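Long-range contacts in mandelate racemase/muconate lactonizing enzyme family protein (Sulfitobacter sp. NAS-14.1, PDB 3T4W), which probably acts as an enolase-superfamily lyase, abstracting a proton from the carbon next to the carboxylate of an acid substrate not yet defined here: residues Glu145-Tyr150 against Pro351-Cys356; Leu243-Ala248 against Arg272-Pro277. All blocks are in the same frame, centred on the assembly; numbering follows the deposited sequence.

Interaction 1 (Glu145-Tyr150 against Pro351-Cys356); sequences ERVRGY and PNILMC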
loop_
_atom_site.group_PDB
_atom_site.type_symbol
_atom_site.label_atom_id
_atom_site.label_comp_id
_atom_site.label_asym_id
_atom_site.label_seq_id
_atom_site.Cartn_x
_atom_site.Cartn_y
_atom_site.Cartn_z
ATOM N N GLU A 145 -4.549 -30.783 27.625
ATOM C CA GLU A 145 -4.193 -31.882 28.507
ATOM C C GLU A 145 -2.834 -32.449 28.109
ATOM O O GLU A 145 -2.017 -32.793 28.963
ATOM C CB GLU A 145 -5.279 -32.961 28.508
ATOM C CG GLU A 145 -6.662 -32.397 28.804
ATOM C CD GLU A 145 -7.638 -33.438 29.321
ATOM O OE1 GLU A 145 -8.861 -33.167 29.301
ATOM O OE2 GLU A 145 -7.188 -34.521 29.751
ATOM N N ARG A 146 -2.594 -32.523 26.807
ATOM C CA ARG A 146 -1.327 -33.012 26.285
ATOM C C ARG A 146 -0.784 -32.043 25.250
ATOM O O ARG A 146 -1.522 -31.228 24.692
ATOM C CB ARG A 146 -1.507 -34.385 25.645
ATOM C CG ARG A 146 -1.720 -35.497 26.632
ATOM C CD ARG A 146 -2.510 -36.643 26.008
ATOM N NE ARG A 146 -1.682 -37.529 25.196
ATOM C CZ ARG A 146 -1.670 -37.535 23.867
ATOM N NH1 ARG A 146 -0.885 -38.386 23.215
ATOM N NH2 ARG A 146 -2.443 -36.692 23.192
ATOM N N VAL A 147 0.510 -32.140 24.987
ATOM C CA VAL A 147 1.140 -31.277 24.008
ATOM C C VAL A 147 1.931 -32.106 23.001
ATOM O O VAL A 147 2.708 -32.992 23.369
ATOM C CB VAL A 147 2.055 -30.235 24.677
ATOM C CG1 VAL A 147 2.853 -29.459 23.624
ATOM C CG2 VAL A 147 1.227 -29.298 25.542
ATOM N N ARG A 148 1.694 -31.821 21.727
ATOM C CA ARG A 148 2.390 -32.465 20.632
ATOM C C ARG A 148 3.870 -32.119 20.709
ATOM O O ARG A 148 4.240 -30.963 20.927
ATOM C CB ARG A 148 1.803 -31.982 19.306
ATOM C CG ARG A 148 2.061 -32.882 18.122
ATOM C CD ARG A 148 1.426 -32.289 16.871
ATOM N NE ARG A 148 1.986 -32.874 15.659
ATOM C CZ ARG A 148 1.754 -32.434 14.427
ATOM N NH1 ARG A 148 0.970 -31.383 14.224
ATOM N NH2 ARG A 148 2.324 -33.042 13.396
ATOM N N GLY A 149 4.717 -33.126 20.548
ATOM C CA GLY A 149 6.145 -32.909 20.586
ATOM C C GLY A 149 6.801 -33.191 19.253
ATOM O O GLY A 149 6.227 -33.850 18.386
ATOM N N TYR A 150 8.008 -32.674 19.078
ATOM C CA TYR A 150 8.824 -33.080 17.949
ATOM C C TYR A 150 10.285 -33.133 18.343
ATOM O O TYR A 150 10.694 -32.517 19.328
ATOM C CB TYR A 150 8.614 -32.160 16.745
ATOM C CG TYR A 150 9.294 -30.808 16.811
ATOM C CD1 TYR A 150 8.672 -29.724 17.415
ATOM C CD2 TYR A 150 10.536 -30.606 16.227
ATOM C CE1 TYR A 150 9.279 -28.477 17.457
ATOM C CE2 TYR A 150 11.148 -29.367 16.259
ATOM C CZ TYR A 150 10.516 -28.305 16.875
ATOM O OH TYR A 150 11.125 -27.071 16.911
ATOM N N PRO A 351 -4.320 -21.816 23.489
ATOM C CA PRO A 351 -5.138 -22.543 22.513
ATOM C C PRO A 351 -4.393 -22.716 21.191
ATOM O O PRO A 351 -4.587 -23.718 20.505
ATOM C CB PRO A 351 -6.353 -21.618 22.326
ATOM C CG PRO A 351 -5.844 -20.264 22.717
ATOM C CD PRO A 351 -4.959 -20.556 23.896
ATOM N N ASN A 352 -3.546 -21.752 20.846
ATOM C CA ASN A 352 -2.870 -21.757 19.555
ATOM C C ASN A 352 -1.456 -22.329 19.588
ATOM O O ASN A 352 -0.514 -21.738 19.043
ATOM C CB ASN A 352 -2.858 -20.354 18.941
ATOM C CG ASN A 352 -2.094 -19.352 19.783
ATOM O OD1 ASN A 352 -2.220 -19.329 21.006
ATOM N ND2 ASN A 352 -1.305 -18.503 19.125
ATOM N N ILE A 353 -1.316 -23.486 20.222
ATOM C CA ILE A 353 -0.048 -24.198 20.267
ATOM C C ILE A 353 0.057 -25.146 19.080
ATOM O O ILE A 353 -0.907 -25.840 18.742
ATOM C CB ILE A 353 0.074 -25.030 21.552
ATOM C CG1 ILE A 353 1.356 -25.866 21.531
ATOM C CG2 ILE A 353 -1.145 -25.920 21.716
ATOM C CD1 ILE A 353 2.600 -25.085 21.893
ATOM N N LEU A 354 1.223 -25.174 18.446
ATOM C CA LEU A 354 1.473 -26.131 17.373
ATOM C C LEU A 354 2.154 -27.388 17.914
ATOM O O LEU A 354 1.595 -28.482 17.867
ATOM C CB LEU A 354 2.328 -25.502 16.273
ATOM C CG LEU A 354 2.796 -26.450 15.164
ATOM C CD1 LEU A 354 1.654 -27.313 14.682
ATOM C CD2 LEU A 354 3.407 -25.673 14.005
ATOM N N MET A 355 3.368 -27.220 18.421
ATOM C CA MET A 355 4.124 -28.334 18.978
ATOM C C MET A 355 5.334 -27.814 19.738
ATOM O O MET A 355 5.752 -26.673 19.550
ATOM C CB MET A 355 4.564 -29.301 17.874
ATOM C CG MET A 355 5.242 -28.627 16.687
ATOM S SD MET A 355 5.738 -29.798 15.401
ATOM C CE MET A 355 4.201 -30.677 15.154
ATOM N N CYS A 356 5.892 -28.659 20.593
ATOM C CA CYS A 356 7.052 -28.297 21.388
ATOM C C CYS A 356 8.293 -29.055 20.933
ATOM O O CYS A 356 8.267 -30.284 20.797
ATOM C CB CYS A 356 6.785 -28.594 22.864
ATOM S SG CYS A 356 5.976 -27.256 23.749
#

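Interaction 2 (Leu243-Ala248 against Arg272-Pro277); sequences LGNAIA and RAVPIP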
loop_
_atom_site.group_PDB
_atom_site.type_symbol
_atom_site.label_atom_id
_atom_site.label_comp_id
_atom_site.label_asym_id
_atom_site.label_seq_id
_atom_site.Cartn_x
_atom_site.Cartn_y
_atom_site.Cartn_z
ATOM N N LEU A 243 15.734 -22.416 -2.571
ATOM C CA LEU A 243 15.691 -23.645 -1.780
ATOM C C LEU A 243 14.249 -24.049 -1.473
ATOM O O LEU A 243 13.851 -25.189 -1.700
ATOM C CB LEU A 243 16.495 -23.493 -0.483
ATOM C CG LEU A 243 16.537 -24.705 0.457
ATOM C CD1 LEU A 243 17.125 -25.918 -0.237
ATOM C CD2 LEU A 243 17.323 -24.392 1.723
ATOM N N GLY A 244 13.468 -23.101 -0.966
ATOM C CA GLY A 244 12.085 -23.354 -0.604
ATOM C C GLY A 244 11.268 -23.967 -1.720
ATOM O O GLY A 244 10.505 -24.902 -1.501
ATOM N N ASN A 245 11.430 -23.446 -2.927
ATOM C CA ASN A 245 10.680 -23.961 -4.058
ATOM C C ASN A 245 11.125 -25.360 -4.465
ATOM O O ASN A 245 10.368 -26.104 -5.097
ATOM C CB ASN A 245 10.784 -23.010 -5.247
ATOM C CG ASN A 245 9.902 -21.798 -5.093
ATOM O OD1 ASN A 245 8.776 -21.892 -4.593
ATOM N ND2 ASN A 245 10.406 -20.646 -5.526
ATOM N N ALA A 246 12.357 -25.710 -4.114
ATOM C CA ALA A 246 12.909 -27.008 -4.484
ATOM C C ALA A 246 12.419 -28.117 -3.556
ATOM O O ALA A 246 12.267 -29.257 -3.988
ATOM C CB ALA A 246 14.433 -26.963 -4.519
ATOM N N ILE A 247 12.156 -27.785 -2.293
ATOM C CA ILE A 247 11.668 -28.780 -1.333
ATOM C C ILE A 247 10.138 -28.758 -1.151
ATOM O O ILE A 247 9.572 -29.585 -0.426
ATOM C CB ILE A 247 12.339 -28.622 0.035
ATOM C CG1 ILE A 247 11.957 -27.276 0.653
ATOM C CG2 ILE A 247 13.857 -28.783 -0.086
ATOM C CD1 ILE A 247 12.712 -26.952 1.909
ATOM N N ALA A 248 9.468 -27.823 -1.818
ATOM C CA ALA A 248 8.016 -27.694 -1.682
ATOM C C ALA A 248 7.250 -28.961 -2.079
ATOM O O ALA A 248 6.227 -29.280 -1.483
ATOM C CB ALA A 248 7.512 -26.496 -2.465
ATOM N N ARG A 272 6.078 -14.910 0.889
ATOM C CA ARG A 272 5.165 -14.709 -0.225
ATOM C C ARG A 272 5.568 -15.484 -1.484
ATOM O O ARG A 272 4.740 -15.703 -2.367
ATOM C CB ARG A 272 5.008 -13.220 -0.544
ATOM C CG ARG A 272 4.433 -12.414 0.612
ATOM C CD ARG A 272 4.052 -11.008 0.172
ATOM N NE ARG A 272 5.217 -10.189 -0.149
ATOM C CZ ARG A 272 5.852 -9.421 0.731
ATOM N NH1 ARG A 272 5.444 -9.372 1.995
ATOM N NH2 ARG A 272 6.902 -8.710 0.347
ATOM N N ALA A 273 6.826 -15.910 -1.563
ATOM C CA ALA A 273 7.336 -16.471 -2.814
ATOM C C ALA A 273 7.425 -18.002 -2.817
ATOM O O ALA A 273 7.703 -18.607 -3.855
ATOM C CB ALA A 273 8.691 -15.846 -3.168
ATOM N N VAL A 274 7.192 -18.613 -1.660
ATOM C CA VAL A 274 7.265 -20.061 -1.512
ATOM C C VAL A 274 5.944 -20.573 -0.941
ATOM O O VAL A 274 5.250 -19.848 -0.228
ATOM C CB VAL A 274 8.435 -20.492 -0.570
ATOM C CG1 VAL A 274 9.750 -19.806 -0.967
ATOM C CG2 VAL A 274 8.099 -20.203 0.894
ATOM N N PRO A 275 5.578 -21.821 -1.262
ATOM C CA PRO A 275 4.328 -22.396 -0.750
ATOM C C PRO A 275 4.419 -22.840 0.712
ATOM O O PRO A 275 3.372 -23.047 1.326
ATOM C CB PRO A 275 4.111 -23.630 -1.638
ATOM C CG PRO A 275 5.067 -23.488 -2.774
ATOM C CD PRO A 275 6.222 -22.703 -2.240
ATOM N N ILE A 276 5.629 -22.987 1.256
ATOM C CA ILE A 276 5.787 -23.495 2.623
ATOM C C ILE A 276 5.525 -22.427 3.683
ATOM O O ILE A 276 5.978 -21.290 3.563
ATOM C CB ILE A 276 7.199 -24.100 2.877
ATOM C CG1 ILE A 276 7.664 -24.942 1.694
ATOM C CG2 ILE A 276 7.242 -24.912 4.169
ATOM C CD1 ILE A 276 8.745 -24.260 0.899
ATOM N N PRO A 277 4.783 -22.796 4.737
ATOM C CA PRO A 277 4.651 -21.900 5.886
ATOM C C PRO A 277 6.029 -21.593 6.465
ATOM O O PRO A 277 6.852 -22.501 6.628
ATOM C CB PRO A 277 3.841 -22.732 6.885
ATOM C CG PRO A 277 3.101 -23.729 6.036
ATOM C CD PRO A 277 4.028 -24.048 4.912
#

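Interaction 1 (Glu145-Tyr150 against Pro351-Cys356)
The barrel of the enolase-type C-terminal domain is closed here, where Arg148, Gly149 and Tyr150 of its first strand run beside Met355 and Cys356, where the chain enters its last parallel strand. The register is that of parallel strands: Gly149 pairs with Cys356, and the peptide groups on its two sides make the bonds. Cys356 N donates to Arg148 O at 2.9 Å, and Tyr150 N donates to Cys356 O at 3.0 Å. Gly149, with no side chain, adds a CA-H...O contact to Cys356 O.

Side chains alternate between two faces. Val147 and Cys356 share one: with CG1 anti to the backbone N (chi1 172°), Val147 points that methyl across to Cys356, 3.8 Å from SG. Small apolar groups suit this side, which packs against a helix. Arg148, Tyr150 and Met355 lie on the other. Met355 turns CG between its backbone N and carbonyl carbon (chi1 50°), carrying its thioether to Tyr150, where SD approaches CD1 at 3.6 Å. This is an oblique Met-aromatic contact, SD being 4.4 Å from the centroid of the Tyr150 ring. The polar ends reach further: Arg148, extended from CG to NE, forms a salt bridge with Asp226 and a hydrogen bond to Thr184, and makes a cation-pi contact with Tyr417 of a neighbouring subunit, whereas Tyr150 OH bonds to Lys187 and its ring meets Trp254 edge-to-face.

On the outer face, Ala347 of helix 337-349 touches Val147, Ile353 and Cys356. On the inner, Ala185 of strand 185-188 touches Arg148, Tyr150 and Met355, and strand 146-152 pairs with strand 185-188.

Interaction 2 (Leu243-Ala248 against Arg272-Pro277)
The carboxamide of Asn245 is the flat group that touches across this contact, and it meets the puckered ring of Pro275, the two side chains crossing at about a right angle. OD1 of Asn245 reaches the CD corner of the Pro275 ring at 3.6 Å. Beyond the end of the amide lies Ala273 O, 3.5 Å from OD1 of Asn245 and somewhat farther from its ND2. Two oxygens so placed do not attract each other, and at this resolution the amide oxygen and nitrogen are hard to tell apart. The CG corner of Pro275 meets Ala248, whose CB comes to 3.9 Å.

Gly244 suits the close pass of the helix beside the linker: having no side chain, it brings its CA to 4.3 Å from CG1 of Val274. Next to it, Ile276 has its CG1 branch anti to the carbonyl carbon (chi1 -42°), which turns that branch toward Ile247 and Ala248, although the exact position of its CD1 methyl is uncertain. The side chains thus meet by van der Waals packing, with the Asn245 amide lying against the backbone of Ala273 and the Pro275 ring. Within the helix, Leu243 O accepts from both Ala246 N and Ile247 N, the i+3 and i+4 bonds.

Asn245 also packs on Pro275 of a neighbouring subunit. Helix 237-247 rests on helix 204-221 through Ala246 and Ile247, and on strand 226-229 through Leu243 and Ile247. The linker after helix 264-273 packs Ile276 on Tyr255 of strand 254-256 and leads into strand 278-280.

How the interactions relate
Both interactions belong to the barrel domain, with centres 24 Å apart and nearest atoms about 8 Å apart, so they do not touch. Interaction 1 joins the first and last parallel strands, 146-152 and 356-358, and so brings together parts of the chain some 200 residues apart. Interaction 2 falls within that span and is local, setting the last part of helix 237-247 against the linker that follows helix 264-273. One contact is thus buried and closes the ring of strands; the other, partly buried, lies in its helical shell. Strands 185-188, 226-229 and 254-256 connect the two regions, and both contacts touch the second subunit.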